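Local coordinates for protein cytochrome c552 (Thermochromatium tepidum, PDB 5ZE8) that carries five heme c groups and, as a low-potential cytochrome of a purple sulfur photosynthetic bacterium, probably transfers electrons, at residues 192-197 against 205-210. Residues are numbered along the deposited sequence; the frame is centred on the assembly and turned at random.
Sequences PNPHLG and KTIPAL. With HEC (heme c), chain B; SO4 (sulfate ion), chain G.
His195 places CG anti to its carbonyl carbon (chi1 -52°), and chi2 of -57° turns ND1 to the carbonyl of Leu210 and NE2 to a heme iron. In Leu210 CG is likewise anti to the carbonyl carbon, and CD1 reaches the porphyrin near CHC. His195 ND1 donates to Leu210 O at 2.8 Å. The bond is nearly straight, lies in the carbonyl plane and is only 2° out of the imidazole plane. Together with the iron bond at NE2, it holds the ring's rotation. It would probably give the imidazole some imidazolate character and may strengthen it as a ligand. NE2 of His195 binds the iron at 2.1 Å, and His49 is the other axial ligand. This is bis-histidine coordination, common in multiheme c-type cytochromes. Segment 192-197 leads toward the short antiparallel hairpin of strands 200-202 and 205-207, and 205-210 starts on its second strand. The hairpin turns the chain back beside the heme. Leu210 N donates to Pro194 O at 2.9 Å. Leu210 is thus held at both N and O. The Pro194 ring wedges between heme, imidazole and Leu210. Its CG sits over the centre of the His195 ring, 3.9 Å above the plane, and lies 4.0 Å from Leu210 CD1. CB of Pro194 packs on Ile207 CG2 at 3.9 Å. Asn193 OD1 accepts from His195 N at 2.9 Å in an Asx turn, while ND2 donates to a sulfate ion, probably from the crystallisation liquor. With an alanine in place of Asn193, His195 N is likely to lose this acceptor, and the turn before the ligand would probably be freer to move. Leu44 and Leu159 also pack on Leu210.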
ATOM      1  N   PRO A 192      17.963   0.431  29.279  1.00 23.99           N
ATOM      2  CA  PRO A 192      18.581  -0.847  29.243  1.00 20.86           C
ATOM      3  C   PRO A 192      18.518  -1.354  27.791  1.00 19.56           C
ATOM      4  O   PRO A 192      17.539  -1.109  27.109  1.00 21.85           O
ATOM      5  CB  PRO A 192      17.765  -1.729  30.212  1.00 25.60           C
ATOM      6  CG  PRO A 192      17.007  -0.748  31.048  1.00 24.59           C
ATOM      7  CD  PRO A 192      16.742   0.433  30.109  1.00 26.22           C
ATOM      8  N   ASN A 193      19.557  -2.062  27.424  1.00 19.11           N
ATOM      9  CA  ASN A 193      19.763  -2.494  26.004  1.00 17.46           C
ATOM     10  C   ASN A 193      19.846  -3.984  25.977  1.00 18.98           C
ATOM     11  O   ASN A 193      20.892  -4.569  26.314  1.00 23.26           O
ATOM     12  CB  ASN A 193      21.002  -1.830  25.416  1.00 17.37           C
ATOM     13  CG  ASN A 193      21.132  -2.102  23.906  1.00 17.44           C
ATOM     14  OD1 ASN A 193      20.505  -3.012  23.406  1.00 18.28           O
ATOM     15  ND2 ASN A 193      21.831  -1.253  23.223  1.00 19.09           N
ATOM     16  N   PRO A 194      18.753  -4.680  25.528  1.00 15.33           N
ATOM     17  CA  PRO A 194      18.723  -6.107  25.465  1.00 16.37           C
ATOM     18  C   PRO A 194      19.344  -6.713  24.176  1.00 15.61           C
ATOM     19  O   PRO A 194      19.291  -7.907  24.004  1.00 18.71           O
ATOM     20  CB  PRO A 194      17.227  -6.377  25.415  1.00 16.12           C
ATOM     21  CG  PRO A 194      16.681  -5.226  24.574  1.00 14.83           C
ATOM     22  CD  PRO A 194      17.513  -4.049  24.960  1.00 16.00           C
ATOM     23  N   HIS A 195      19.897  -5.832  23.340  1.00 16.04           N
ATOM     24  CA  HIS A 195      20.443  -6.189  22.041  1.00 16.38           C
ATOM     25  C   HIS A 195      21.984  -6.381  22.071  1.00 19.23           C
ATOM     26  O   HIS A 195      22.578  -6.511  20.994  1.00 23.27           O
ATOM     27  CB  HIS A 195      20.124  -5.122  21.033  1.00 15.45           C
ATOM     28  CG  HIS A 195      18.686  -4.740  20.961  1.00 13.07           C
ATOM     29  ND1 HIS A 195      17.710  -5.672  20.697  1.00 14.28           N
ATOM     30  CD2 HIS A 195      18.071  -3.526  21.022  1.00 12.86           C
ATOM     31  CE1 HIS A 195      16.543  -5.035  20.684  1.00 12.55           C
ATOM     32  NE2 HIS A 195      16.737  -3.744  20.838  1.00 14.02           N
ATOM     33  N   LEU A 196      22.582  -6.563  23.260  1.00 21.38           N
ATOM     34  CA  LEU A 196      24.077  -6.619  23.413  1.00 23.13           C
ATOM     35  C   LEU A 196      24.568  -7.957  23.897  1.00 27.65           C
ATOM     36  O   LEU A 196      25.667  -8.063  24.523  1.00 31.12           O
ATOM     37  CB  LEU A 196      24.557  -5.564  24.373  1.00 22.03           C
ATOM     38  CG  LEU A 196      24.198  -4.133  24.017  1.00 24.69           C
ATOM     39  CD1 LEU A 196      24.658  -3.106  25.044  1.00 25.95           C
ATOM     40  CD2 LEU A 196      24.719  -3.835  22.624  1.00 26.15           C
ATOM     41  N   GLY A 197      23.759  -8.963  23.713  1.00 25.95           N
ATOM     42  CA  GLY A 197      24.119 -10.320  24.030  1.00 30.50           C
ATOM     43  C   GLY A 197      23.619 -10.883  25.341  1.00 30.26           C
ATOM     44  O   GLY A 197      23.897 -12.030  25.605  1.00 35.09           O
ATOM     45  N   LYS A 205      11.372  -6.023  35.701  1.00 26.93           N
ATOM     46  CA  LYS A 205      10.910  -7.141  34.874  1.00 30.27           C
ATOM     47  C   LYS A 205      12.114  -7.603  34.032  1.00 30.88           C
ATOM     48  O   LYS A 205      12.899  -6.772  33.583  1.00 25.34           O
ATOM     49  CB  LYS A 205       9.802  -6.590  33.977  1.00 34.68           C
ATOM     50  CG  LYS A 205       8.947  -7.616  33.271  1.00 43.04           C
ATOM     51  CD  LYS A 205       7.659  -7.001  32.718  1.00 48.32           C
ATOM     52  CE  LYS A 205       7.843  -6.030  31.534  1.00 53.62           C
ATOM     53  NZ  LYS A 205       7.371  -6.596  30.230  1.00 56.30           N
ATOM     54  N   THR A 206      12.335  -8.906  33.887  1.00 26.19           N
ATOM     55  CA  THR A 206      13.453  -9.365  33.083  1.00 27.81           C
ATOM     56  C   THR A 206      12.987  -9.285  31.621  1.00 23.09           C
ATOM     57  O   THR A 206      11.869  -9.725  31.290  1.00 29.67           O
ATOM     58  CB  THR A 206      13.997 -10.770  33.481  1.00 33.70           C
ATOM     59  OG1 THR A 206      13.320 -11.812  32.777  1.00 48.00           O
ATOM     60  CG2 THR A 206      13.852 -10.993  34.963  1.00 34.07           C
ATOM     61  N   ILE A 207      13.822  -8.629  30.821  1.00 21.63           N
ATOM     62  CA  ILE A 207      13.689  -8.591  29.344  1.00 19.71           C
ATOM     63  C   ILE A 207      14.651  -9.639  28.790  1.00 18.87           C
ATOM     64  O   ILE A 207      15.831  -9.589  29.037  1.00 20.79           O
ATOM     65  CB  ILE A 207      14.042  -7.205  28.768  1.00 19.64           C
ATOM     66  CG1 ILE A 207      13.210  -6.095  29.464  1.00 22.55           C
ATOM     67  CG2 ILE A 207      13.879  -7.162  27.219  1.00 20.07           C
ATOM     68  CD1 ILE A 207      11.693  -6.183  29.324  1.00 22.93           C
ATOM     69  N   PRO A 208      14.128 -10.588  27.996  1.00 20.60           N
ATOM     70  CA  PRO A 208      15.099 -11.567  27.488  1.00 23.43           C
ATOM     71  C   PRO A 208      16.124 -10.914  26.518  1.00 24.35           C
ATOM     72  O   PRO A 208      15.856  -9.808  25.945  1.00 22.90           O
ATOM     73  CB  PRO A 208      14.199 -12.528  26.777  1.00 22.53           C
ATOM     74  CG  PRO A 208      13.058 -11.693  26.243  1.00 23.81           C
ATOM     75  CD  PRO A 208      12.824 -10.693  27.352  1.00 21.03           C
ATOM     76  N   ALA A 209      17.266 -11.583  26.295  1.00 21.90           N
ATOM     77  CA  ALA A 209      18.167 -11.163  25.266  1.00 21.06           C
ATOM     78  C   ALA A 209      17.400 -11.166  23.890  1.00 20.86           C
ATOM     79  O   ALA A 209      16.674 -12.112  23.528  1.00 23.22           O
ATOM     80  CB  ALA A 209      19.382 -12.065  25.206  1.00 25.52           C
ATOM     81  N   LEU A 210      17.566 -10.072  23.181  1.00 17.58           N
ATOM     82  CA  LEU A 210      16.962  -9.800  21.857  1.00 17.17           C
ATOM     83  C   LEU A 210      18.107  -9.517  20.892  1.00 16.34           C
ATOM     84  O   LEU A 210      18.354  -8.400  20.526  1.00 17.20           O
ATOM     85  CB  LEU A 210      15.977  -8.586  21.976  1.00 16.28           C
ATOM     86  CG  LEU A 210      14.757  -8.919  22.848  1.00 16.63           C
ATOM     87  CD1 LEU A 210      13.980  -7.618  22.925  1.00 18.06           C
ATOM     88  CD2 LEU A 210      13.869 -10.035  22.243  1.00 15.89           C
TER
HETATM   89 FE   HEC B 501      15.318  -2.211  20.726  1.00 13.54          FE
HETATM   90  CHA HEC B 501      17.586  -0.073  19.281  1.00 13.40           C
HETATM   91  CHB HEC B 501      14.298  -3.258  17.633  1.00 13.87           C
HETATM   92  CHC HEC B 501      12.978  -4.285  22.150  1.00 14.01           C
HETATM   93  CHD HEC B 501      16.189  -1.118  23.838  1.00 14.12           C
HETATM   94  NA  HEC B 501      15.871  -1.816  18.840  1.00 13.40           N
HETATM   95  C1A HEC B 501      16.846  -0.902  18.464  1.00 14.06           C
HETATM   96  C2A HEC B 501      16.985  -0.886  17.045  1.00 15.12           C
HETATM   97  C3A HEC B 501      16.035  -1.760  16.556  1.00 13.89           C
HETATM   98  C4A HEC B 501      15.358  -2.368  17.664  1.00 14.13           C
HETATM   99  CMA HEC B 501      15.789  -2.128  15.100  1.00 13.41           C
HETATM  100  CAA HEC B 501      17.885   0.023  16.255  1.00 15.17           C
HETATM  101  CBA HEC B 501      19.378  -0.326  16.289  1.00 17.72           C
HETATM  102  CGA HEC B 501      19.994   0.564  15.219  1.00 17.76           C
HETATM  103  O1A HEC B 501      20.260   1.741  15.483  1.00 20.32           O
HETATM  104  O2A HEC B 501      20.370   0.116  14.117  1.00 16.85           O
HETATM  105  NB  HEC B 501      13.915  -3.535  20.010  1.00 12.96           N
HETATM  106  C1B HEC B 501      13.658  -3.789  18.696  1.00 13.47           C
HETATM  107  C2B HEC B 501      12.592  -4.704  18.620  1.00 11.69           C
HETATM  108  C3B HEC B 501      12.149  -5.014  19.859  1.00 12.84           C
HETATM  109  C4B HEC B 501      13.069  -4.251  20.745  1.00 12.94           C
HETATM  110  CMB HEC B 501      12.047  -5.139  17.228  1.00 12.01           C
HETATM  111  CAB HEC B 501      11.174  -6.078  20.273  1.00 13.30           C
HETATM  112  CBB HEC B 501      11.330  -7.402  19.732  1.00 13.75           C
HETATM  113  NC  HEC B 501      14.732  -2.622  22.653  1.00 13.31           N
HETATM  114  C1C HEC B 501      13.742  -3.533  22.999  1.00 14.43           C
HETATM  115  C2C HEC B 501      13.516  -3.460  24.406  1.00 14.76           C
HETATM  116  C3C HEC B 501      14.393  -2.508  24.922  1.00 15.48           C
HETATM  117  C4C HEC B 501      15.166  -2.028  23.826  1.00 15.04           C
HETATM  118  CMC HEC B 501      12.381  -4.199  25.090  1.00 14.04           C
HETATM  119  CAC HEC B 501      14.571  -2.005  26.335  1.00 15.54           C
HETATM  120  CBC HEC B 501      14.527  -2.866  27.405  1.00 15.20           C
HETATM  121  ND  HEC B 501      16.574  -0.901  21.378  1.00 14.81           N
HETATM  122  C1D HEC B 501      16.797  -0.598  22.713  1.00 15.83           C
HETATM  123  C2D HEC B 501      17.792   0.447  22.818  1.00 16.70           C
HETATM  124  C3D HEC B 501      18.194   0.743  21.577  1.00 16.14           C
HETATM  125  C4D HEC B 501      17.403  -0.135  20.663  1.00 14.29           C
HETATM  126  CMD HEC B 501      18.313   1.096  24.104  1.00 16.87           C
HETATM  127  CAD HEC B 501      19.164   1.823  21.166  1.00 18.65           C
HETATM  128  CBD HEC B 501      18.457   3.130  20.805  1.00 23.10           C
HETATM  129  CGD HEC B 501      17.259   3.638  21.548  1.00 29.93           C
HETATM  130  O1D HEC B 501      17.430   4.169  22.692  1.00 39.19           O
HETATM  131  O2D HEC B 501      16.119   3.547  20.992  1.00 30.71           O
HETATM  132  S   SO4 G 506      22.971   2.477  24.403  1.00 63.34           S
HETATM  133  O1  SO4 G 506      24.356   3.028  24.678  1.00 55.17           O
HETATM  134  O2  SO4 G 506      22.995   1.054  24.845  1.00 36.92           O
HETATM  135  O3  SO4 G 506      21.840   3.234  25.098  1.00 53.70           O
HETATM  136  O4  SO4 G 506      22.849   2.556  22.925  1.00 51.75           O